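Local coordinates for Slr1438 protein (Synechocystis sp., PDB 3K25) that is of unknown function but probably binds carbohydrate and may act as a sugar isomerase of the aldose 1-epimerase kind, at residues S234-T239 with S276-W281; M157-G162 with Q268-E273; S21-S26 with Y136-H141. All coordinates share one frame; numbering follows the deposited sequence.

Interaction 1: S234-T239 with S276-W281; sequences SELYQT and SSRSAW
The indole of Trp281 lies flat over the backbone and CB of Ser234. The amide N of Ser234 sits above the middle of the ring system, and its CB makes a CH-pi contact, 3.5 Å from the centroid of the five-membered ring of Trp281. Arg144 of the neighbouring strand 142-151 is a cation-pi partner of the same indole. The guanidinium of Arg278 receives Leu236 CD1 over one face, offset toward NH2, at 3.5 Å between CD1 and NH2. Both segments belong to a beta-sandwich of the galactose mutarotase type: strand 276-287 pairs with strand 227-233, and this contact forms where the latter ends in a type I turn from Ser234 to Tyr237.

Two hydrogen bonds extend the pairing beyond the strand. Ser234 N donates to Trp281 O at 2.9 Å, whereas Trp281 N is received by a side chain, Ser234 OG, at 3.0 Å. With chi1 at 70°, this hydroxyl is set between the backbone N and the carbonyl carbon of Ser234. The Ser234 carbonyl is thereby left to the turn, where it accepts Tyr237 N. An alanine in place of Trp281 would remove the indole and is likely to leave Ser234 CB without its aromatic cover and Arg144 without its cation-pi partner.

Beside the turn, Ala280 CB meets Leu236 CD2 at 3.7 Å and, more loosely, Tyr237 CE1. The phenol approaches obliquely, and its OH is hydrogen-bonded to Gln147. Arg278 bends at chi3, and its NE lies 4.0 Å from Leu236 CD1.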
loop_
_atom_site.group_PDB
_atom_site.type_symbol
_atom_site.label_atom_id
_atom_site.label_comp_id
_atom_site.label_asym_id
_atom_site.label_seq_id
_atom_site.Cartn_x
_atom_site.Cartn_y
_atom_site.Cartn_z
ATOM N N SER A 234 5.384 4.563 -11.070
ATOM C CA SER A 234 5.275 4.344 -12.507
ATOM C C SER A 234 3.870 4.788 -12.981
ATOM O O SER A 234 2.965 5.002 -12.162
ATOM C CB SER A 234 5.534 2.868 -12.836
ATOM O OG SER A 234 4.485 2.026 -12.382
ATOM N N GLU A 235 3.680 4.918 -14.293
ATOM C CA GLU A 235 2.406 5.393 -14.824
ATOM C C GLU A 235 1.127 4.601 -14.558
ATOM O O GLU A 235 0.043 5.054 -14.919
ATOM C CB GLU A 235 2.531 5.665 -16.322
ATOM C CG GLU A 235 2.873 4.473 -17.177
ATOM C CD GLU A 235 3.215 4.886 -18.603
ATOM O OE1 GLU A 235 3.559 4.000 -19.420
ATOM O OE2 GLU A 235 3.139 6.101 -18.908
ATOM N N LEU A 236 1.236 3.434 -13.935
ATOM C CA LEU A 236 0.048 2.642 -13.622
ATOM C C LEU A 236 -0.767 3.383 -12.551
ATOM O O LEU A 236 -1.983 3.213 -12.448
ATOM C CB LEU A 236 0.446 1.260 -13.086
ATOM C CG LEU A 236 -0.681 0.399 -12.487
ATOM C CD1 LEU A 236 -1.577 -0.107 -13.611
ATOM C CD2 LEU A 236 -0.115 -0.777 -11.674
ATOM N N TYR A 237 -0.091 4.221 -11.768
ATOM C CA TYR A 237 -0.759 4.937 -10.695
ATOM C C TYR A 237 -1.186 6.341 -11.071
ATOM O O TYR A 237 -0.349 7.211 -11.321
ATOM C CB TYR A 237 0.148 4.954 -9.471
ATOM C CG TYR A 237 0.576 3.562 -9.105
ATOM C CD1 TYR A 237 1.752 3.012 -9.630
ATOM C CD2 TYR A 237 -0.241 2.749 -8.307
ATOM C CE1 TYR A 237 2.102 1.676 -9.369
ATOM C CE2 TYR A 237 0.096 1.417 -8.045
ATOM C CZ TYR A 237 1.264 0.887 -8.579
ATOM O OH TYR A 237 1.584 -0.436 -8.345
ATOM N N GLN A 238 -2.500 6.560 -11.074
ATOM C CA GLN A 238 -3.071 7.847 -11.455
ATOM C C GLN A 238 -3.790 8.575 -10.336
ATOM O O GLN A 238 -4.201 9.722 -10.508
ATOM C CB GLN A 238 -4.019 7.623 -12.625
ATOM C CG GLN A 238 -3.367 6.800 -13.724
ATOM C CD GLN A 238 -4.372 6.162 -14.648
ATOM O OE1 GLN A 238 -4.975 6.833 -15.482
ATOM N NE2 GLN A 238 -4.570 4.853 -14.496
ATOM N N THR A 239 -3.930 7.913 -9.190
ATOM C CA THR A 239 -4.610 8.503 -8.039
ATOM C C THR A 239 -3.772 8.531 -6.762
ATOM O O THR A 239 -3.008 7.607 -6.478
ATOM C CB THR A 239 -5.930 7.768 -7.740
ATOM O OG1 THR A 239 -6.939 8.200 -8.666
ATOM C CG2 THR A 239 -6.394 8.055 -6.318
ATOM N N SER A 276 -0.664 -12.795 -20.466
ATOM C CA SER A 276 0.236 -11.653 -20.540
ATOM C C SER A 276 0.427 -11.111 -19.133
ATOM O O SER A 276 -0.110 -11.659 -18.167
ATOM C CB SER A 276 -0.368 -10.551 -21.413
ATOM O OG SER A 276 -0.739 -11.043 -22.684
ATOM N N SER A 277 1.191 -10.032 -19.029
ATOM C CA SER A 277 1.430 -9.380 -17.744
ATOM C C SER A 277 1.935 -7.958 -17.976
ATOM O O SER A 277 2.392 -7.627 -19.062
ATOM C CB SER A 277 2.482 -10.146 -16.934
ATOM O OG SER A 277 3.792 -9.856 -17.414
ATOM N N ARG A 278 1.824 -7.111 -16.963
ATOM C CA ARG A 278 2.352 -5.763 -17.069
ATOM C C ARG A 278 3.099 -5.484 -15.777
ATOM O O ARG A 278 2.843 -6.116 -14.748
ATOM C CB ARG A 278 1.247 -4.732 -17.324
ATOM C CG ARG A 278 0.117 -4.712 -16.328
ATOM C CD ARG A 278 -1.013 -3.807 -16.840
ATOM N NE ARG A 278 -0.660 -2.387 -16.805
ATOM C CZ ARG A 278 -1.468 -1.399 -17.194
ATOM N NH1 ARG A 278 -2.688 -1.656 -17.667
ATOM N NH2 ARG A 278 -1.070 -0.140 -17.070
ATOM N N SER A 279 4.060 -4.576 -15.837
ATOM C CA SER A 279 4.840 -4.259 -14.653
ATOM C C SER A 279 4.696 -2.805 -14.238
ATOM O O SER A 279 4.257 -1.951 -15.008
ATOM C CB SER A 279 6.321 -4.614 -14.869
ATOM O OG SER A 279 6.909 -3.836 -15.892
ATOM N N ALA A 280 5.058 -2.537 -12.994
ATOM C CA ALA A 280 4.960 -1.200 -12.453
ATOM C C ALA A 280 5.876 -1.139 -11.250
ATOM O O ALA A 280 6.487 -2.142 -10.866
ATOM C CB ALA A 280 3.518 -0.917 -12.036
ATOM N N TRP A 281 5.969 0.042 -10.656
ATOM C CA TRP A 281 6.784 0.217 -9.477
ATOM C C TRP A 281 6.388 1.463 -8.690
ATOM O O TRP A 281 5.851 2.433 -9.232
ATOM C CB TRP A 281 8.261 0.312 -9.865
ATOM C CG TRP A 281 8.546 1.456 -10.780
ATOM C CD1 TRP A 281 8.578 1.426 -12.149
ATOM C CD2 TRP A 281 8.744 2.826 -10.402
ATOM N NE1 TRP A 281 8.778 2.691 -12.642
ATOM C CE2 TRP A 281 8.883 3.572 -11.594
ATOM C CE3 TRP A 281 8.811 3.497 -9.173
ATOM C CZ2 TRP A 281 9.084 4.964 -11.593
ATOM C CZ3 TRP A 281 9.008 4.877 -9.173
ATOM C CH2 TRP A 281 9.142 5.593 -10.377
#

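Interaction 2: M157-G162 with Q268-E273; sequences MPFSLG and QLAWVE
Met157, Pro158 and Phe159 pair with Val272, Trp271 and Ala270 as a short antiparallel ladder, the strand segments lying 147° apart in direction. Four backbone hydrogen bonds build it: Met157 and Val272 exchange two, Phe159 and Ala270 another two, with Phe159 N to Ala270 O at 2.8 Å. Pro158, which has no N-H to give, occupies the non-hydrogen-bonded position opposite Trp271, and so costs the ladder nothing. CA-H...O contacts supplement the bonds, from Trp271 CA to Met157 O and from Pro158 CA to Ala270 O, each 3.1 Å.

The aromatic contacts fall on both faces of the sheet. Pro158 lies over one face of the Trp271 indole, its CB 3.3 Å from the centroid of the six-membered ring and 10° off the normal; Arg156 is a cation-pi partner of the same indole. On the other face, Ala270 CB makes an off-centre CH-pi contact with the Phe159 ring.

Apolar packing completes that face. The side chain of Met157, present as selenomethionine, leaves CB with CG anti to the backbone N (chi1 179°) and bends at chi3, which brings CE to 3.5 Å from Val272 CG2. The same methyl of Val272 meets Phe159 CE1 at 3.6 Å. Leu269, just before the strand, sets CD1 by Phe159 O and CD2 by Pro158 CB.

The chemistry implies a division of labour: the N-H and C=O groups of the two hydrogen-bonded pairs satisfy each other, with Asn151 ND2 a second donor to Val272 O, while aliphatic and aromatic groups supply the packing that joins strand 270-272 to strand 157-168.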
loop_
_atom_site.group_PDB
_atom_site.type_symbol
_atom_site.label_atom_id
_atom_site.label_comp_id
_atom_site.label_asym_id
_atom_site.label_seq_id
_atom_site.Cartn_x
_atom_site.Cartn_y
_atom_site.Cartn_z
HETATM N N MSE A 157 -8.260 -9.121 -18.045
HETATM C CA MSE A 157 -8.430 -9.023 -16.607
HETATM C C MSE A 157 -8.432 -7.574 -16.152
HETATM O O MSE A 157 -7.436 -6.865 -16.285
HETATM C CB MSE A 157 -7.308 -9.786 -15.905
HETATM C CG MSE A 157 -7.367 -9.739 -14.394
HETATM SE SE MSE A 157 -5.840 -10.628 -13.592
HETATM C CE MSE A 157 -4.514 -9.243 -13.922
ATOM N N PRO A 158 -9.569 -7.103 -15.634
ATOM C CA PRO A 158 -9.596 -5.718 -15.182
ATOM C C PRO A 158 -9.075 -5.751 -13.757
ATOM O O PRO A 158 -9.206 -6.769 -13.083
ATOM C CB PRO A 158 -11.076 -5.372 -15.263
ATOM C CG PRO A 158 -11.722 -6.642 -14.843
ATOM C CD PRO A 158 -10.912 -7.708 -15.562
ATOM N N PHE A 159 -8.466 -4.668 -13.297
ATOM C CA PHE A 159 -7.962 -4.651 -11.930
ATOM C C PHE A 159 -7.506 -3.276 -11.463
ATOM O O PHE A 159 -7.371 -2.334 -12.239
ATOM C CB PHE A 159 -6.783 -5.621 -11.774
ATOM C CG PHE A 159 -5.476 -5.046 -12.228
ATOM C CD1 PHE A 159 -5.130 -5.047 -13.583
ATOM C CD2 PHE A 159 -4.615 -4.428 -11.308
ATOM C CE1 PHE A 159 -3.943 -4.438 -14.021
ATOM C CE2 PHE A 159 -3.427 -3.811 -11.733
ATOM C CZ PHE A 159 -3.088 -3.815 -13.092
ATOM N N SER A 160 -7.279 -3.196 -10.163
ATOM C CA SER A 160 -6.780 -2.003 -9.514
ATOM C C SER A 160 -5.719 -2.488 -8.544
ATOM O O SER A 160 -5.849 -3.564 -7.951
ATOM C CB SER A 160 -7.890 -1.272 -8.757
ATOM O OG SER A 160 -8.378 -0.180 -9.515
ATOM N N LEU A 161 -4.656 -1.704 -8.408
ATOM C CA LEU A 161 -3.573 -2.042 -7.504
ATOM C C LEU A 161 -3.183 -0.802 -6.711
ATOM O O LEU A 161 -3.062 0.289 -7.268
ATOM C CB LEU A 161 -2.361 -2.573 -8.287
ATOM C CG LEU A 161 -1.127 -2.865 -7.419
ATOM C CD1 LEU A 161 -1.524 -3.761 -6.236
ATOM C CD2 LEU A 161 -0.041 -3.512 -8.251
ATOM N N GLY A 162 -2.991 -0.969 -5.408
ATOM C CA GLY A 162 -2.609 0.165 -4.591
ATOM C C GLY A 162 -1.724 -0.175 -3.409
ATOM O O GLY A 162 -1.706 -1.308 -2.917
ATOM N N GLN A 268 -9.959 5.050 -14.610
ATOM C CA GLN A 268 -8.548 4.715 -14.409
ATOM C C GLN A 268 -8.405 3.223 -14.185
ATOM O O GLN A 268 -7.439 2.778 -13.568
ATOM C CB GLN A 268 -7.956 5.458 -13.200
ATOM C CG GLN A 268 -8.062 6.987 -13.265
ATOM C CD GLN A 268 -7.397 7.678 -12.075
ATOM O OE1 GLN A 268 -7.392 7.156 -10.955
ATOM N NE2 GLN A 268 -6.852 8.865 -12.311
ATOM N N LEU A 269 -9.376 2.449 -14.664
ATOM C CA LEU A 269 -9.315 1.007 -14.498
ATOM C C LEU A 269 -8.171 0.479 -15.371
ATOM O O LEU A 269 -7.808 1.109 -16.358
ATOM C CB LEU A 269 -10.647 0.371 -14.908
ATOM C CG LEU A 269 -10.744 -1.147 -14.752
ATOM C CD1 LEU A 269 -10.475 -1.524 -13.305
ATOM C CD2 LEU A 269 -12.115 -1.641 -15.191
ATOM N N ALA A 270 -7.596 -0.661 -15.003
ATOM C CA ALA A 270 -6.493 -1.236 -15.770
ATOM C C ALA A 270 -6.778 -2.673 -16.199
ATOM O O ALA A 270 -7.556 -3.390 -15.558
ATOM C CB ALA A 270 -5.198 -1.180 -14.946
ATOM N N TRP A 271 -6.129 -3.095 -17.281
ATOM C CA TRP A 271 -6.329 -4.433 -17.806
ATOM C C TRP A 271 -5.027 -5.144 -18.138
ATOM O O TRP A 271 -3.990 -4.509 -18.351
ATOM C CB TRP A 271 -7.190 -4.394 -19.072
ATOM C CG TRP A 271 -8.581 -3.820 -18.902
ATOM C CD1 TRP A 271 -8.927 -2.498 -18.856
ATOM C CD2 TRP A 271 -9.802 -4.558 -18.738
ATOM N NE1 TRP A 271 -10.282 -2.369 -18.672
ATOM C CE2 TRP A 271 -10.844 -3.616 -18.596
ATOM C CE3 TRP A 271 -10.115 -5.923 -18.699
ATOM C CZ2 TRP A 271 -12.173 -3.996 -18.414
ATOM C CZ3 TRP A 271 -11.435 -6.299 -18.518
ATOM C CH2 TRP A 271 -12.448 -5.338 -18.377
ATOM N N VAL A 272 -5.101 -6.474 -18.169
ATOM C CA VAL A 272 -3.974 -7.336 -18.511
ATOM C C VAL A 272 -4.513 -8.366 -19.505
ATOM O O VAL A 272 -5.378 -9.180 -19.167
ATOM C CB VAL A 272 -3.403 -8.102 -17.285
ATOM C CG1 VAL A 272 -2.246 -8.993 -17.737
ATOM C CG2 VAL A 272 -2.922 -7.127 -16.206
ATOM N N GLU A 273 -4.009 -8.325 -20.732
ATOM C CA GLU A 273 -4.458 -9.252 -21.750
ATOM C C GLU A 273 -4.141 -10.687 -21.356
ATOM O O GLU A 273 -3.221 -10.943 -20.576
ATOM C CB GLU A 273 -3.797 -8.919 -23.079
ATOM C CG GLU A 273 -3.952 -7.467 -23.493
ATOM C CD GLU A 273 -5.375 -6.959 -23.353
ATOM O OE1 GLU A 273 -6.314 -7.699 -23.725
ATOM O OE2 GLU A 273 -5.548 -5.812 -22.880
#

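Interaction 3: S21-S26 with Y136-H141; sequences SLARLS and YQLQGH
Ser21 meets Gly140 with both atoms of its side chain. CB stands over the glycine, near Gly140 O and 3.4 Å from Gly140 CA. One bond further, OG comes to 2.8 Å from Gly140 O; chi1 of 60° turns it there, between the backbone N and carbonyl carbon of Ser21. The carboxylate of Asp18 also lies within hydrogen-bonding reach of this hydroxyl, through OD2, so its single proton has two candidate acceptors. Asp18 OD2 in addition receives a weak bond from Gly140 N, and thus ties the serine and the turn together.

The backbones on both sides are turns. Gly140, with phi at 42°, takes up a conformation easiest for a residue without a side chain, in the tight turn joining strand 130-139 to strand 142-151. Across from it, Leu22 and Ala23 form a G1 beta bulge against Asp18, in the hairpin of strands 14-18 and 23-28. The contact thus joins two layers of the beta-sandwich, the four-stranded sheet containing strand 23-28 and the larger sheet containing strand 130-139. Their segments run nearly antiparallel, yet with axes 7.8 Å apart they are stacked layers rather than paired neighbours.

Between the layers the packing is aliphatic. Leu138 carries CG anti to its backbone nitrogen (chi1 -178°), which points the branch at the other sheet, where its two methyls find different partners: CD1 meets Leu25 CD1 at 4.0 Å, and CD2 the backbone of Ala23, 3.8 Å from Ala23 O. Trp38 and Ala110 also touch Leu138, and Leu143 lies against Leu25. Ala23 CB, in turn, rests 3.4 Å from Gly140 O.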
loop_
_atom_site.group_PDB
_atom_site.type_symbol
_atom_site.label_atom_id
_atom_site.label_comp_id
_atom_site.label_asym_id
_atom_site.label_seq_id
_atom_site.Cartn_x
_atom_site.Cartn_y
_atom_site.Cartn_z
ATOM N N SER A 21 23.828 2.285 5.324
ATOM C CA SER A 21 22.892 3.386 5.497
ATOM C C SER A 21 22.178 3.237 6.818
ATOM O O SER A 21 21.370 4.086 7.181
ATOM C CB SER A 21 21.857 3.373 4.382
ATOM O OG SER A 21 21.134 2.150 4.402
ATOM N N LEU A 22 22.483 2.158 7.536
ATOM C CA LEU A 22 21.831 1.884 8.811
ATOM C C LEU A 22 20.332 1.747 8.571
ATOM O O LEU A 22 19.508 2.296 9.309
ATOM C CB LEU A 22 22.101 3.006 9.818
ATOM C CG LEU A 22 23.299 2.797 10.745
ATOM C CD1 LEU A 22 24.550 2.553 9.929
ATOM C CD2 LEU A 22 23.465 4.011 11.629
ATOM N N ALA A 23 19.989 1.002 7.526
ATOM C CA ALA A 23 18.597 0.787 7.169
ATOM C C ALA A 23 18.171 -0.664 7.363
ATOM O O ALA A 23 18.848 -1.594 6.913
ATOM C CB ALA A 23 18.363 1.198 5.725
ATOM N N ARG A 24 17.046 -0.848 8.041
ATOM C CA ARG A 24 16.518 -2.178 8.265
ATOM C C ARG A 24 15.006 -2.203 8.096
ATOM O O ARG A 24 14.289 -1.284 8.520
ATOM C CB ARG A 24 16.940 -2.706 9.644
ATOM C CG ARG A 24 16.933 -1.695 10.793
ATOM C CD ARG A 24 18.028 -2.053 11.808
ATOM N NE ARG A 24 17.978 -3.461 12.195
ATOM C CZ ARG A 24 19.052 -4.222 12.389
ATOM N NH1 ARG A 24 20.262 -3.712 12.233
ATOM N NH2 ARG A 24 18.915 -5.494 12.735
ATOM N N LEU A 25 14.527 -3.257 7.447
ATOM C CA LEU A 25 13.104 -3.398 7.188
ATOM C C LEU A 25 12.601 -4.782 7.599
ATOM O O LEU A 25 13.346 -5.775 7.563
ATOM C CB LEU A 25 12.848 -3.134 5.697
ATOM C CG LEU A 25 11.442 -3.227 5.099
ATOM C CD1 LEU A 25 11.381 -2.326 3.868
ATOM C CD2 LEU A 25 11.096 -4.675 4.750
ATOM N N SER A 26 11.338 -4.835 8.003
ATOM C CA SER A 26 10.725 -6.086 8.409
ATOM C C SER A 26 9.547 -6.393 7.499
ATOM O O SER A 26 8.597 -5.614 7.414
ATOM C CB SER A 26 10.252 -6.004 9.862
ATOM O OG SER A 26 11.324 -5.669 10.727
ATOM N N TYR A 136 10.756 -6.440 -3.464
ATOM C CA TYR A 136 11.010 -5.387 -2.498
ATOM C C TYR A 136 12.521 -5.234 -2.425
ATOM O O TYR A 136 13.233 -6.175 -2.088
ATOM C CB TYR A 136 10.448 -5.758 -1.133
ATOM C CG TYR A 136 8.993 -6.170 -1.143
ATOM C CD1 TYR A 136 8.597 -7.362 -1.738
ATOM C CD2 TYR A 136 8.021 -5.395 -0.508
ATOM C CE1 TYR A 136 7.283 -7.783 -1.696
ATOM C CE2 TYR A 136 6.695 -5.811 -0.460
ATOM C CZ TYR A 136 6.337 -7.011 -1.052
ATOM O OH TYR A 136 5.045 -7.481 -0.954
ATOM N N GLN A 137 12.997 -4.041 -2.761
ATOM C CA GLN A 137 14.424 -3.734 -2.772
ATOM C C GLN A 137 14.713 -2.606 -1.804
ATOM O O GLN A 137 14.117 -1.539 -1.887
ATOM C CB GLN A 137 14.842 -3.353 -4.187
ATOM C CG GLN A 137 14.349 -4.377 -5.182
ATOM C CD GLN A 137 14.465 -3.927 -6.610
ATOM O OE1 GLN A 137 14.723 -2.760 -6.890
ATOM N NE2 GLN A 137 14.255 -4.854 -7.531
ATOM N N LEU A 138 15.628 -2.873 -0.876
ATOM C CA LEU A 138 16.021 -1.906 0.141
ATOM C C LEU A 138 17.470 -1.472 -0.032
ATOM O O LEU A 138 18.367 -2.306 -0.013
ATOM C CB LEU A 138 15.864 -2.514 1.528
ATOM C CG LEU A 138 16.219 -1.530 2.644
ATOM C CD1 LEU A 138 14.974 -0.703 2.951
ATOM C CD2 LEU A 138 16.690 -2.269 3.906
ATOM N N GLN A 139 17.683 -0.172 -0.220
ATOM C CA GLN A 139 19.027 0.382 -0.346
ATOM C C GLN A 139 19.066 1.789 0.217
ATOM O O GLN A 139 18.083 2.528 0.149
ATOM C CB GLN A 139 19.511 0.467 -1.794
ATOM C CG GLN A 139 20.582 1.573 -1.930
ATOM C CD GLN A 139 21.026 1.864 -3.350
ATOM O OE1 GLN A 139 20.205 1.963 -4.270
ATOM N NE2 GLN A 139 22.337 2.033 -3.534
ATOM N N GLY A 140 20.227 2.151 0.753
ATOM C CA GLY A 140 20.420 3.472 1.304
ATOM C C GLY A 140 19.244 3.962 2.113
ATOM O O GLY A 140 18.925 3.391 3.147
ATOM N N HIS A 141 18.591 5.017 1.642
ATOM C CA HIS A 141 17.464 5.572 2.373
ATOM C C HIS A 141 16.142 5.422 1.641
ATOM O O HIS A 141 15.238 6.247 1.796
ATOM C CB HIS A 141 17.728 7.047 2.680
ATOM C CG HIS A 141 18.805 7.268 3.696
ATOM N ND1 HIS A 141 18.641 6.974 5.033
ATOM C CD2 HIS A 141 20.069 7.739 3.569
ATOM C CE1 HIS A 141 19.755 7.255 5.685
ATOM N NE2 HIS A 141 20.638 7.721 4.820
#

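In the fold
Interactions 1 and 2 are neighbours, their centres about 9 Å apart, and their segments alternate along the chain. Two probable hydrogen bonds join them: Thr239 OG1 to Gln268 OE1 at 2.6 Å and Arg278 NH1 to Trp271 O at 3.2 Å. Strand 270-272 leads directly into strand 276-287, so the second partner of one contact continues into that of the other. Interaction 3 stands apart, its centre about 23 Å from that of interaction 1 and 29 Å from that of interaction 2, on the opposite side of the chain's centre from the latter. Interactions 1 and 3 nevertheless reach the same large antiparallel sheet.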